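Local coordinates for cupin 2 conserved barrel domain protein (Leptotrichia buccalis, PDB 3RNS) that is of unknown function but folds as a two-barrel protein of the cupin superfamily, whose members commonly bind small molecules or metal ions inside the barrel, at residues I19-A24 with L41-K46; A45-I50 with E96-L101; R59-F64 with L85-N90; H169-D174 with I207-E212; A175-L180 with A201-N206. One frame throughout, in Å; residues are numbered along the deposited sequence.

Interaction 1. Residues I19-A24 with L41-K46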
# COMPACT_ATOMS: atom_id res chain seq x y z
N ILE A 19 13.52 2.67 1.02
CA ILE A 19 14.04 1.35 0.64
C ILE A 19 14.65 1.42 -0.76
O ILE A 19 14.02 1.87 -1.72
CB ILE A 19 12.97 0.20 0.77
CG1 ILE A 19 13.63 -1.18 0.66
CG2 ILE A 19 11.79 0.34 -0.29
CD1 ILE A 19 12.85 -2.35 1.34
N THR A 20 15.88 0.96 -0.85
CA THR A 20 16.64 1.04 -2.05
C THR A 20 17.49 -0.27 -2.14
O THR A 20 17.70 -0.94 -1.12
CB THR A 20 17.57 2.34 -2.03
OG1 THR A 20 18.60 2.16 -1.07
CG2 THR A 20 16.82 3.66 -1.70
N SER A 21 17.90 -0.66 -3.34
CA SER A 21 18.81 -1.79 -3.54
C SER A 21 19.97 -1.40 -4.48
O SER A 21 19.80 -0.59 -5.37
CB SER A 21 18.05 -3.02 -4.07
OG SER A 21 17.08 -2.71 -5.05
N LYS A 22 21.15 -1.92 -4.24
CA LYS A 22 22.25 -1.79 -5.20
C LYS A 22 22.22 -2.97 -6.16
O LYS A 22 21.37 -3.86 -6.01
CB LYS A 22 23.58 -1.75 -4.46
CG LYS A 22 23.75 -0.47 -3.65
CD LYS A 22 24.88 -0.60 -2.60
CE LYS A 22 24.53 -1.61 -1.50
NZ LYS A 22 24.90 -1.17 -0.13
N GLU A 23 23.14 -3.01 -7.12
CA GLU A 23 23.16 -4.08 -8.15
C GLU A 23 23.10 -5.44 -7.50
O GLU A 23 23.79 -5.69 -6.53
CB GLU A 23 24.42 -4.06 -9.07
CG GLU A 23 24.29 -5.08 -10.27
CD GLU A 23 25.58 -5.33 -11.08
OE1 GLU A 23 26.70 -4.99 -10.64
OE2 GLU A 23 25.45 -5.90 -12.18
N ALA A 24 22.28 -6.33 -8.05
CA ALA A 24 22.20 -7.73 -7.63
C ALA A 24 21.68 -7.99 -6.18
O ALA A 24 21.76 -9.11 -5.68
CB ALA A 24 23.54 -8.43 -7.88
N LEU A 41 7.88 -4.08 2.67
CA LEU A 41 8.43 -3.47 1.48
C LEU A 41 9.59 -4.29 0.89
O LEU A 41 10.39 -4.89 1.62
CB LEU A 41 8.91 -2.06 1.79
CG LEU A 41 7.98 -1.09 2.49
CD1 LEU A 41 8.79 0.11 2.67
CD2 LEU A 41 6.72 -0.77 1.58
N PHE A 42 9.65 -4.32 -0.44
CA PHE A 42 10.71 -4.94 -1.22
C PHE A 42 11.29 -3.99 -2.22
O PHE A 42 10.54 -3.22 -2.86
CB PHE A 42 10.15 -6.14 -1.99
CG PHE A 42 9.89 -7.34 -1.14
CD1 PHE A 42 8.73 -7.46 -0.42
CD2 PHE A 42 10.84 -8.34 -1.04
CE1 PHE A 42 8.52 -8.57 0.38
CE2 PHE A 42 10.62 -9.48 -0.25
CZ PHE A 42 9.45 -9.58 0.45
N SER A 43 12.62 -4.01 -2.38
CA SER A 43 13.28 -3.39 -3.54
C SER A 43 14.16 -4.43 -4.19
O SER A 43 15.03 -5.01 -3.54
CB SER A 43 14.11 -2.19 -3.10
OG SER A 43 14.81 -1.60 -4.17
N LEU A 44 13.89 -4.71 -5.47
CA LEU A 44 14.63 -5.70 -6.23
C LEU A 44 15.46 -5.01 -7.29
O LEU A 44 14.94 -4.22 -8.06
CB LEU A 44 13.67 -6.64 -6.97
CG LEU A 44 12.89 -7.69 -6.22
CD1 LEU A 44 11.87 -7.02 -5.31
CD2 LEU A 44 12.20 -8.63 -7.26
N ALA A 45 16.74 -5.30 -7.34
CA ALA A 45 17.63 -4.73 -8.36
C ALA A 45 17.27 -5.41 -9.66
O ALA A 45 16.71 -6.51 -9.66
CB ALA A 45 19.14 -4.99 -8.04
N LYS A 46 17.60 -4.74 -10.75
CA LYS A 46 17.36 -5.28 -12.08
C LYS A 46 17.80 -6.70 -12.20
O LYS A 46 18.88 -7.05 -11.78
CB LYS A 46 18.11 -4.46 -13.12
CG LYS A 46 17.91 -4.96 -14.53
CD LYS A 46 18.73 -4.13 -15.53
CE LYS A 46 18.50 -4.59 -16.95
NZ LYS A 46 18.50 -3.42 -17.90
O HOH W 1 21.20 -5.71 -10.51

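Interaction 2. Residues A45-I50 with E96-L101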
# COMPACT_ATOMS: atom_id res chain seq x y z
N ALA A 45 16.74 -5.30 -7.34
CA ALA A 45 17.63 -4.73 -8.36
C ALA A 45 17.27 -5.41 -9.66
O ALA A 45 16.71 -6.51 -9.66
CB ALA A 45 19.14 -4.99 -8.04
N LYS A 46 17.60 -4.74 -10.75
CA LYS A 46 17.36 -5.28 -12.08
C LYS A 46 17.80 -6.70 -12.20
O LYS A 46 18.88 -7.05 -11.78
CB LYS A 46 18.11 -4.46 -13.12
CG LYS A 46 17.91 -4.96 -14.53
CD LYS A 46 18.73 -4.13 -15.53
CE LYS A 46 18.50 -4.59 -16.95
NZ LYS A 46 18.50 -3.42 -17.90
N ASP A 47 16.92 -7.50 -12.76
CA ASP A 47 17.15 -8.90 -13.04
C ASP A 47 17.16 -9.81 -11.83
O ASP A 47 17.32 -11.00 -11.99
CB ASP A 47 18.39 -9.15 -13.96
CG ASP A 47 18.14 -8.68 -15.43
OD1 ASP A 47 16.96 -8.63 -15.90
OD2 ASP A 47 19.11 -8.34 -16.11
N GLU A 48 16.93 -9.29 -10.63
CA GLU A 48 16.79 -10.18 -9.47
C GLU A 48 15.38 -10.71 -9.40
O GLU A 48 14.48 -10.20 -10.06
CB GLU A 48 17.14 -9.43 -8.17
CG GLU A 48 18.63 -9.00 -8.14
CD GLU A 48 19.58 -10.20 -8.17
OE1 GLU A 48 19.49 -11.06 -7.27
OE2 GLU A 48 20.41 -10.33 -9.10
N GLU A 49 15.18 -11.73 -8.58
CA GLU A 49 13.84 -12.23 -8.34
C GLU A 49 13.56 -12.69 -6.92
O GLU A 49 14.46 -13.04 -6.17
CB GLU A 49 13.54 -13.37 -9.30
CG GLU A 49 14.47 -14.53 -9.23
CD GLU A 49 14.15 -15.56 -10.32
OE1 GLU A 49 13.82 -16.71 -9.93
OE2 GLU A 49 14.20 -15.23 -11.54
N ILE A 50 12.29 -12.67 -6.55
CA ILE A 50 11.84 -13.33 -5.35
C ILE A 50 10.94 -14.50 -5.81
O ILE A 50 10.20 -14.36 -6.79
CB ILE A 50 11.16 -12.32 -4.34
CG1 ILE A 50 9.83 -11.80 -4.86
CG2 ILE A 50 12.04 -11.08 -4.10
CD1 ILE A 50 9.27 -10.54 -4.11
N GLU A 96 10.07 -11.15 -11.02
CA GLU A 96 11.32 -10.73 -11.64
C GLU A 96 11.31 -9.24 -11.88
O GLU A 96 10.35 -8.66 -12.39
CB GLU A 96 11.56 -11.46 -12.97
CG GLU A 96 11.67 -12.96 -12.85
CD GLU A 96 12.09 -13.68 -14.18
OE1 GLU A 96 12.28 -14.92 -14.16
OE2 GLU A 96 12.23 -13.01 -15.23
N ALA A 97 12.39 -8.60 -11.49
CA ALA A 97 12.57 -7.18 -11.74
C ALA A 97 13.22 -6.94 -13.13
O ALA A 97 14.31 -7.44 -13.38
CB ALA A 97 13.46 -6.58 -10.63
N ARG A 98 12.58 -6.13 -13.98
CA ARG A 98 13.13 -5.73 -15.28
C ARG A 98 14.01 -4.50 -15.15
O ARG A 98 14.83 -4.24 -15.99
CB ARG A 98 12.00 -5.45 -16.27
CG ARG A 98 11.21 -6.70 -16.60
CD ARG A 98 11.99 -7.62 -17.55
NE ARG A 98 12.00 -8.99 -17.02
CZ ARG A 98 13.01 -9.59 -16.43
NH1 ARG A 98 14.19 -9.00 -16.29
NH2 ARG A 98 12.85 -10.82 -15.99
N ASP A 99 13.79 -3.74 -14.09
CA ASP A 99 14.61 -2.60 -13.70
C ASP A 99 14.53 -2.58 -12.14
O ASP A 99 14.33 -3.65 -11.53
CB ASP A 99 14.04 -1.33 -14.32
CG ASP A 99 12.57 -1.15 -14.01
OD1 ASP A 99 12.11 -1.69 -12.95
OD2 ASP A 99 11.88 -0.48 -14.82
N ASN A 100 14.65 -1.43 -11.48
CA ASN A 100 14.57 -1.43 -10.00
C ASN A 100 13.10 -1.45 -9.54
O ASN A 100 12.45 -0.43 -9.52
CB ASN A 100 15.30 -0.22 -9.45
CG ASN A 100 15.36 -0.20 -7.89
OD1 ASN A 100 15.68 0.85 -7.34
ND2 ASN A 100 15.09 -1.34 -7.19
N LEU A 101 12.61 -2.63 -9.22
CA LEU A 101 11.22 -2.87 -8.90
C LEU A 101 11.02 -2.74 -7.41
O LEU A 101 11.74 -3.36 -6.63
CB LEU A 101 10.83 -4.26 -9.35
CG LEU A 101 9.39 -4.62 -9.08
CD1 LEU A 101 8.41 -3.69 -9.88
CD2 LEU A 101 9.21 -6.09 -9.39

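Interaction 3. Residues R59-F64 with L85-N90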
# COMPACT_ATOMS: atom_id res chain seq x y z
N ARG A 59 -1.69 -12.98 -1.01
CA ARG A 59 -0.70 -11.92 -1.09
C ARG A 59 -1.19 -10.87 -2.08
O ARG A 59 -1.79 -11.20 -3.12
CB ARG A 59 0.63 -12.46 -1.58
CG ARG A 59 1.25 -13.55 -0.72
CD ARG A 59 1.99 -12.96 0.46
NE ARG A 59 2.59 -13.98 1.34
CZ ARG A 59 1.95 -14.61 2.32
NH1 ARG A 59 0.65 -14.41 2.54
NH2 ARG A 59 2.59 -15.48 3.09
N TYR A 60 -0.95 -9.61 -1.73
CA TYR A 60 -1.29 -8.47 -2.54
C TYR A 60 -0.03 -7.61 -2.66
O TYR A 60 0.74 -7.50 -1.70
CB TYR A 60 -2.40 -7.65 -1.87
CG TYR A 60 -3.58 -8.47 -1.47
CD1 TYR A 60 -4.63 -8.65 -2.33
CD2 TYR A 60 -3.63 -9.09 -0.24
CE1 TYR A 60 -5.73 -9.48 -1.99
CE2 TYR A 60 -4.71 -9.90 0.12
CZ TYR A 60 -5.75 -10.09 -0.76
OH TYR A 60 -6.83 -10.88 -0.40
N TYR A 61 0.14 -7.01 -3.82
CA TYR A 61 1.29 -6.20 -4.15
C TYR A 61 0.84 -4.90 -4.71
O TYR A 61 -0.06 -4.89 -5.59
CB TYR A 61 2.13 -6.91 -5.21
CG TYR A 61 2.83 -8.12 -4.64
CD1 TYR A 61 3.98 -7.98 -3.89
CD2 TYR A 61 2.30 -9.41 -4.80
CE1 TYR A 61 4.63 -9.05 -3.34
CE2 TYR A 61 2.95 -10.50 -4.25
CZ TYR A 61 4.11 -10.30 -3.52
OH TYR A 61 4.76 -11.33 -2.92
N TYR A 62 1.44 -3.82 -4.22
CA TYR A 62 1.31 -2.50 -4.86
C TYR A 62 2.70 -2.07 -5.30
O TYR A 62 3.65 -2.04 -4.49
CB TYR A 62 0.68 -1.48 -3.90
CG TYR A 62 0.66 -0.09 -4.50
CD1 TYR A 62 -0.19 0.20 -5.59
CD2 TYR A 62 1.53 0.90 -4.09
CE1 TYR A 62 -0.19 1.41 -6.20
CE2 TYR A 62 1.51 2.17 -4.71
CZ TYR A 62 0.66 2.40 -5.77
OH TYR A 62 0.59 3.59 -6.41
N CYS A 63 2.86 -1.76 -6.59
CA CYS A 63 4.16 -1.39 -7.14
C CYS A 63 4.32 0.12 -7.12
O CYS A 63 3.48 0.86 -7.70
CB CYS A 63 4.29 -1.93 -8.57
SG CYS A 63 5.76 -1.42 -9.40
N PHE A 64 5.36 0.59 -6.46
CA PHE A 64 5.64 2.01 -6.39
C PHE A 64 6.94 2.45 -7.10
O PHE A 64 7.36 3.59 -6.96
CB PHE A 64 5.55 2.48 -4.91
CG PHE A 64 6.58 1.89 -3.96
CD1 PHE A 64 6.33 0.70 -3.25
CD2 PHE A 64 7.76 2.59 -3.69
CE1 PHE A 64 7.25 0.22 -2.39
CE2 PHE A 64 8.66 2.11 -2.78
CZ PHE A 64 8.43 0.93 -2.15
N LEU A 85 -1.84 -5.95 -7.63
CA LEU A 85 -2.05 -7.33 -7.99
C LEU A 85 -2.35 -8.19 -6.76
O LEU A 85 -1.66 -8.07 -5.74
CB LEU A 85 -0.79 -7.87 -8.67
CG LEU A 85 -0.75 -9.35 -9.13
CD1 LEU A 85 -1.76 -9.62 -10.23
CD2 LEU A 85 0.62 -9.65 -9.62
N GLU A 86 -3.35 -9.06 -6.88
CA GLU A 86 -3.66 -10.07 -5.88
C GLU A 86 -3.19 -11.43 -6.37
O GLU A 86 -3.39 -11.78 -7.53
CB GLU A 86 -5.17 -10.19 -5.62
CG GLU A 86 -5.51 -11.50 -4.87
CD GLU A 86 -6.99 -11.69 -4.47
OE1 GLU A 86 -7.81 -10.77 -4.60
OE2 GLU A 86 -7.31 -12.80 -3.98
N ILE A 87 -2.58 -12.19 -5.46
CA ILE A 87 -2.17 -13.58 -5.70
C ILE A 87 -2.84 -14.43 -4.64
O ILE A 87 -2.55 -14.29 -3.45
CB ILE A 87 -0.62 -13.72 -5.66
CG1 ILE A 87 0.01 -12.71 -6.64
CG2 ILE A 87 -0.20 -15.13 -5.96
CD1 ILE A 87 1.45 -12.89 -6.93
N THR A 88 -3.77 -15.27 -5.06
CA THR A 88 -4.53 -16.10 -4.11
C THR A 88 -3.64 -17.22 -3.49
O THR A 88 -2.63 -17.62 -4.04
CB THR A 88 -5.85 -16.65 -4.77
OG1 THR A 88 -5.54 -17.33 -5.99
CG2 THR A 88 -6.80 -15.50 -5.10
N ALA A 89 -4.05 -17.69 -2.31
CA ALA A 89 -3.41 -18.79 -1.59
C ALA A 89 -3.23 -20.05 -2.45
O ALA A 89 -3.98 -20.29 -3.40
CB ALA A 89 -4.22 -19.14 -0.32
N ASN A 90 -2.20 -20.84 -2.10
CA ASN A 90 -1.92 -22.14 -2.73
C ASN A 90 -1.32 -22.01 -4.15
O ASN A 90 -1.44 -22.93 -4.98
CB ASN A 90 -3.16 -23.05 -2.69
CG ASN A 90 -3.76 -23.17 -1.29
OD1 ASN A 90 -3.04 -23.44 -0.32
ND2 ASN A 90 -5.08 -22.96 -1.18

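Interaction 4. Residues H169-D174 with I207-E212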
# COMPACT_ATOMS: atom_id res chain seq x y z
N HIS A 169 -12.02 9.83 13.80
CA HIS A 169 -12.55 8.50 14.12
C HIS A 169 -11.38 7.56 14.47
O HIS A 169 -10.22 7.93 14.33
CB HIS A 169 -13.39 7.95 12.96
CG HIS A 169 -12.65 7.82 11.66
ND1 HIS A 169 -12.24 8.92 10.92
CD2 HIS A 169 -12.23 6.73 10.98
CE1 HIS A 169 -11.59 8.50 9.84
NE2 HIS A 169 -11.58 7.17 9.85
N LYS A 170 -11.71 6.38 14.98
CA LYS A 170 -10.73 5.38 15.35
C LYS A 170 -10.92 4.10 14.56
O LYS A 170 -12.05 3.76 14.17
CB LYS A 170 -10.85 5.04 16.81
CG LYS A 170 -10.66 6.19 17.77
CD LYS A 170 -10.92 5.70 19.20
CE LYS A 170 -10.69 6.79 20.24
NZ LYS A 170 -11.95 7.52 20.62
N ALA A 171 -9.83 3.39 14.33
CA ALA A 171 -9.89 2.05 13.77
C ALA A 171 -9.31 1.10 14.79
O ALA A 171 -8.46 1.48 15.60
CB ALA A 171 -9.12 1.98 12.43
N PRO A 172 -9.77 -0.17 14.77
CA PRO A 172 -9.25 -1.13 15.72
C PRO A 172 -7.88 -1.74 15.28
O PRO A 172 -7.35 -2.67 15.92
CB PRO A 172 -10.37 -2.18 15.78
CG PRO A 172 -11.11 -2.05 14.39
CD PRO A 172 -10.60 -0.82 13.73
N GLY A 173 -7.29 -1.24 14.22
CA GLY A 173 -5.96 -1.66 13.83
C GLY A 173 -5.14 -0.47 13.36
O GLY A 173 -5.67 0.66 13.31
N ASP A 174 -3.87 -0.74 13.03
CA ASP A 174 -3.00 0.27 12.47
C ASP A 174 -3.28 0.36 10.99
O ASP A 174 -3.41 -0.65 10.33
CB ASP A 174 -1.52 -0.07 12.65
CG ASP A 174 -1.10 -0.16 14.13
OD1 ASP A 174 -1.28 0.84 14.88
OD2 ASP A 174 -0.61 -1.26 14.53
N ILE A 207 -6.45 5.41 18.14
CA ILE A 207 -6.14 6.81 18.31
C ILE A 207 -6.91 7.60 17.26
O ILE A 207 -6.89 7.25 16.10
CB ILE A 207 -4.65 7.09 18.14
CG1 ILE A 207 -3.81 6.36 19.19
CG2 ILE A 207 -4.39 8.61 18.26
CD1 ILE A 207 -3.87 6.97 20.54
N PRO A 208 -7.58 8.68 17.65
CA PRO A 208 -8.40 9.25 16.60
C PRO A 208 -7.58 9.81 15.45
O PRO A 208 -6.46 10.33 15.67
CB PRO A 208 -9.20 10.35 17.31
CG PRO A 208 -8.90 10.21 18.81
CD PRO A 208 -7.59 9.49 18.88
N HIS A 209 -8.10 9.70 14.23
CA HIS A 209 -7.48 10.34 13.05
C HIS A 209 -8.58 10.93 12.16
O HIS A 209 -9.78 10.60 12.28
CB HIS A 209 -6.56 9.36 12.27
CG HIS A 209 -7.26 8.11 11.83
ND1 HIS A 209 -7.01 6.88 12.39
CD2 HIS A 209 -8.24 7.91 10.91
CE1 HIS A 209 -7.78 5.97 11.82
NE2 HIS A 209 -8.54 6.57 10.92
N ALA A 210 -8.15 11.80 11.25
CA ALA A 210 -9.05 12.45 10.30
C ALA A 210 -8.22 12.82 9.07
O ALA A 210 -6.99 12.78 9.07
CB ALA A 210 -9.68 13.72 10.93
N VAL A 211 -8.92 13.18 8.01
CA VAL A 211 -8.30 13.55 6.74
C VAL A 211 -9.15 14.58 6.03
O VAL A 211 -10.38 14.61 6.18
CB VAL A 211 -8.06 12.33 5.83
CG1 VAL A 211 -9.30 11.65 5.44
CG2 VAL A 211 -7.32 12.72 4.59
N GLU A 212 -8.49 15.41 5.25
CA GLU A 212 -9.13 16.47 4.56
C GLU A 212 -8.40 16.71 3.25
O GLU A 212 -7.14 16.72 3.22
CB GLU A 212 -9.06 17.66 5.50
CG GLU A 212 -9.43 18.96 4.97
CD GLU A 212 -9.25 20.11 6.01
OE1 GLU A 212 -8.68 19.91 7.13
OE2 GLU A 212 -9.67 21.25 5.66
O HOH W 2 -10.00 5.11 9.02
O HOH W 3 -7.35 4.82 14.94

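Interaction 5. Residues A175-L180 with A201-N206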
# COMPACT_ATOMS: atom_id res chain seq x y z
N ALA A 175 -3.39 1.58 10.48
CA ALA A 175 -3.64 1.80 9.08
C ALA A 175 -2.42 2.43 8.43
O ALA A 175 -1.90 3.43 8.92
CB ALA A 175 -4.78 2.74 8.89
N LEU A 176 -2.05 1.90 7.29
CA LEU A 176 -1.09 2.54 6.43
C LEU A 176 -1.87 3.22 5.28
O LEU A 176 -2.62 2.58 4.55
CB LEU A 176 -0.13 1.48 5.84
CG LEU A 176 0.89 2.12 4.87
CD1 LEU A 176 1.99 2.88 5.70
CD2 LEU A 176 1.45 1.01 3.93
N VAL A 177 -1.66 4.51 5.11
CA VAL A 177 -2.24 5.23 3.99
C VAL A 177 -1.12 5.62 3.03
O VAL A 177 0.01 5.94 3.47
CB VAL A 177 -3.07 6.45 4.47
CG1 VAL A 177 -4.24 5.94 5.36
CG2 VAL A 177 -2.22 7.49 5.24
N THR A 178 -1.40 5.49 1.75
CA THR A 178 -0.48 5.92 0.70
C THR A 178 -1.24 6.81 -0.29
O THR A 178 -2.29 6.41 -0.81
CB THR A 178 0.10 4.71 -0.09
OG1 THR A 178 0.68 3.76 0.83
CG2 THR A 178 1.23 5.17 -1.03
N VAL A 179 -0.67 7.98 -0.60
CA VAL A 179 -1.34 8.91 -1.45
C VAL A 179 -0.94 8.60 -2.86
O VAL A 179 0.25 8.62 -3.18
CB VAL A 179 -1.03 10.35 -1.07
CG1 VAL A 179 -1.57 11.35 -2.15
CG2 VAL A 179 -1.66 10.65 0.33
N LEU A 180 -1.95 8.36 -3.70
CA LEU A 180 -1.74 7.95 -5.09
C LEU A 180 -1.74 9.11 -6.09
O LEU A 180 -1.28 8.95 -7.22
CB LEU A 180 -2.83 6.94 -5.50
CG LEU A 180 -2.98 5.73 -4.57
CD1 LEU A 180 -4.18 4.91 -5.02
CD2 LEU A 180 -1.68 4.89 -4.61
N ALA A 201 1.88 7.09 5.32
CA ALA A 201 1.91 7.31 6.77
C ALA A 201 1.14 6.23 7.50
O ALA A 201 0.18 5.64 6.97
CB ALA A 201 1.31 8.75 7.13
N VAL A 202 1.50 6.02 8.75
CA VAL A 202 0.76 5.11 9.61
C VAL A 202 -0.15 5.89 10.55
O VAL A 202 0.30 6.82 11.23
CB VAL A 202 1.71 4.17 10.42
CG1 VAL A 202 0.90 3.28 11.40
CG2 VAL A 202 2.48 3.30 9.45
N LEU A 203 -1.42 5.50 10.60
CA LEU A 203 -2.38 6.05 11.52
C LEU A 203 -2.57 4.95 12.53
O LEU A 203 -3.18 3.92 12.19
CB LEU A 203 -3.71 6.41 10.82
CG LEU A 203 -3.64 7.09 9.44
CD1 LEU A 203 -5.06 7.27 8.82
CD2 LEU A 203 -2.92 8.40 9.60
N PRO A 204 -2.07 5.14 13.76
CA PRO A 204 -2.07 4.07 14.75
C PRO A 204 -3.43 3.69 15.35
O PRO A 204 -4.35 4.52 15.46
CB PRO A 204 -1.13 4.59 15.83
CG PRO A 204 -1.28 6.07 15.74
CD PRO A 204 -1.52 6.39 14.29
N ALA A 205 -3.49 2.44 15.79
CA ALA A 205 -4.70 1.80 16.29
C ALA A 205 -5.24 2.58 17.47
O ALA A 205 -4.47 3.06 18.27
CB ALA A 205 -4.42 0.32 16.75
N ASN A 206 -6.56 2.69 17.55
CA ASN A 206 -7.24 3.19 18.75
C ASN A 206 -6.96 4.65 19.11
O ASN A 206 -7.24 5.08 20.25
CB ASN A 206 -6.95 2.27 19.95
CG ASN A 206 -7.26 0.80 19.65
OD1 ASN A 206 -8.30 0.49 19.06
ND2 ASN A 206 -6.36 -0.09 20.05

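Interaction 1. Residues I19-A24 with L41-K46
The loop 19-24 runs at 33° to 41-45, end to end, following the last residues of strand 37-44 and the turn after it, with Thr20 nearest Ser43 and Ala24 nearest Ala45 by their CA atoms. Two serine hydroxyls meet at the middle of the contact: Ser21 OG and Ser43 OG lie 2.7 Å apart in a hydrogen bond that either could donate. Ser43 OG stands anti to its backbone N (chi1 177°), which brings it off the strand toward the loop, while Ser21 OG extends toward the strand to meet it. Asn100 ND2 also bonds to Ser43 OG, so this hydroxyl has a partner from each of two loops. On one flank Ile19 reaches toward the strand with its CD1, which rests 3.5 Å from Leu41 O and 4.0 Å from Leu41 CB; its CG1 packs against Ser43 CB at 3.9 Å. On the other flank the methyl of Ala45 sits against the loop backbone, its CB 3.2 Å from Lys22 O and 3.4 Å from Ala24 N. A water closes this end by accepting from Ala24 N and donating to Lys46 O. The arrangement is a connecting segment laid across one face of the sheet near its edge, on strands 26-33 and 37-44, of what is by its fold a cupin-type barrel.

Interaction 2. Residues A45-I50 with E96-L101
Asp47 and Arg98 are brought together by side-chain torsions that each place CG beside the backbone N (chi1 -71° and -66°); the arginine then bends at chi2 and chi3, so that its guanidinium doubles back toward the turn 45-48. Asp47 OD1 meets the edge of that group in its plane, 2.8 Å from Arg98 NH1, in a salt bridge whose hydrogen bond is weak in angle. Arg98 NH2 also pairs with Glu96 OE2, modelled at a doubtfully short 2.4 Å, so that the guanidinium appears to serve two carboxylates. This positive charge probably also eases the approach of Glu49 OE2 to Glu96 OE1, two acceptors 3.3 Å apart on side chains that run alongside each other. The backbone is held by two bonds: Asp47 N to Ala97 O at 2.7 Å, and Ala97 N to Glu48 O at 3.0 Å and almost straight (177°). Between them the methyl of Ala97 packs against the type II turn, its CB 3.4 Å from Ala45 O, the same oxygen that accepts from Glu48 N to close the turn. Lys46 lays its CG over Arg98 O at 3.5 Å. The turn links strand 37-44 to strand 49-52, an outermost strand of a four-stranded sheet, whose Glu49 pairs with Glu96 on strand 93-97; beyond Arg98, the 98-100 loop carries the chain into strand 101-108 beside strand 37-44.

Interaction 3. Residues R59-F64 with L85-N90
Strands 59-65 and 83-87 are antiparallel neighbours in a sheet of the N-terminal cupin-type barrel, and their paired ends form this contact. Arg59 faces Ile87 and Tyr61 faces Leu85 as hydrogen-bonded pairs, with Tyr60 and Glu86 a non-hydrogen-bonded pair between them. Four backbone bonds join the pairs, among them Ile87 N to Arg59 O at 2.7 Å and Tyr61 N to Leu85 O at 2.8 Å. On one face Tyr60 and Glu86 run alongside each other in the same direction; Glu86, its CG anti to the backbone N (chi1 165°), runs its methylene along the ring, CG 3.5 Å from Tyr60 CE1. The opposite face carries Tyr61 and Ile87, where Ile87 CD1 touches Tyr61 CE2 at 3.9 Å. Tyr61 OH is bonded to Glu105 and Tyr93. The chemistry is therefore divided: main-chain amides supply the polar grip, while both tyrosines offer ring carbons to aliphatic groups across the strands and Tyr61 reserves its hydroxyl for residues on other strands.

Interaction 4. Residues H169-D174 with I207-E212
His169 and His209 are joined three times: by a reciprocal pair of backbone bonds, His169 N to His209 O and His209 N to His169 O, each 2.8 Å, and by a water between their rings. That water lies 2.7 Å from His169 NE2 and 2.8 Å from His209 NE2, in the plane of the His209 ring at its edge. His169 ND1 bonds to Asp167 O, which helps fix the rotation of its imidazole. The rings form an edge-to-face (T-shaped) pair, centroids 4.5 Å apart and planes at 76°, with the edge of His209 turned to the face of His169. Being directly paired, both residues face the same side of the sheet; chi1 of 59° and 56° then turns the two rings together. His169 O also lies over one face of the His209 ring. A second water accepts from Ala171 N and donates to Ile207 O, bridging the two loops next to the pair. Farther out, Lys170 runs alongside Pro208, its CE 4.1 Å from Pro208 CG. Two histidines converging by NE2 from these strands resemble the metal-binding histidines of cupins, here with a water modelled between them. Strand 165-169 ends here at the margin of a four-stranded sheet, paired with strand 209-212, which has strand 183-188 on its other side; past Ala171 the chain crosses to strand 174-180.

Interaction 5. Residues A175-L180 with A201-N206
Four backbone hydrogen bonds tie the strands, two within each hydrogen-bonded pair. Ala175 and Leu203 exchange Ala175 N to Leu203 O at 2.9 Å and Leu203 N to Ala175 O at 2.7 Å; Val177 and Ala201 repeat the pattern, with Val177 N to Ala201 O at 2.8 Å. Weaker CA-H...O contacts fill in between them: Val202 CA approaches Ala175 O, and Leu176 CA approaches Ala201 O. Contacts between side chains are apolar and fall on two faces. On one, Leu176 and Val202 cross at about a right angle, CD1 of the leucine 3.8 Å from CG2 of the valine; Val5, Ile7 and Val9 of the N-terminal segment also pack on Val202. On the other, Val177 places CG1 against Leu203 CD1 at 3.8 Å and CG2 toward Ala201 CB at 4.2 Å. Its chi1 of -61° sets CG1 beside the backbone N and so splits the two methyls. The face of Ala175, Val177, Ala201 and Leu203 looks toward strands 183-188 and 191-196 of the other sheet, as in the apolar interior of a cupin beta barrel, here the C-terminal cupin domain.

From the N terminus, interaction 1 closes the first loop, laying the segment after helix 15-18 on strand 37-44. Interaction 2 starts on the residues where it ends, sharing Ala45 and Lys46, and closes a longer loop; Asn100 links the two by bonding to Leu44 O. Interaction 3 is nested inside that loop, and Leu101 touches Cys63. The second barrel repeats this nesting: interaction 5 lies inside the loop closed by interaction 4, and Asp174 OD1 with Ala205 N joins the pair. None of these five contacts joins one barrel to the other, yet Tyr62 of 59-64 packs on Leu180 of 175-180, so interactions 3 and 5 meet where the barrels adjoin.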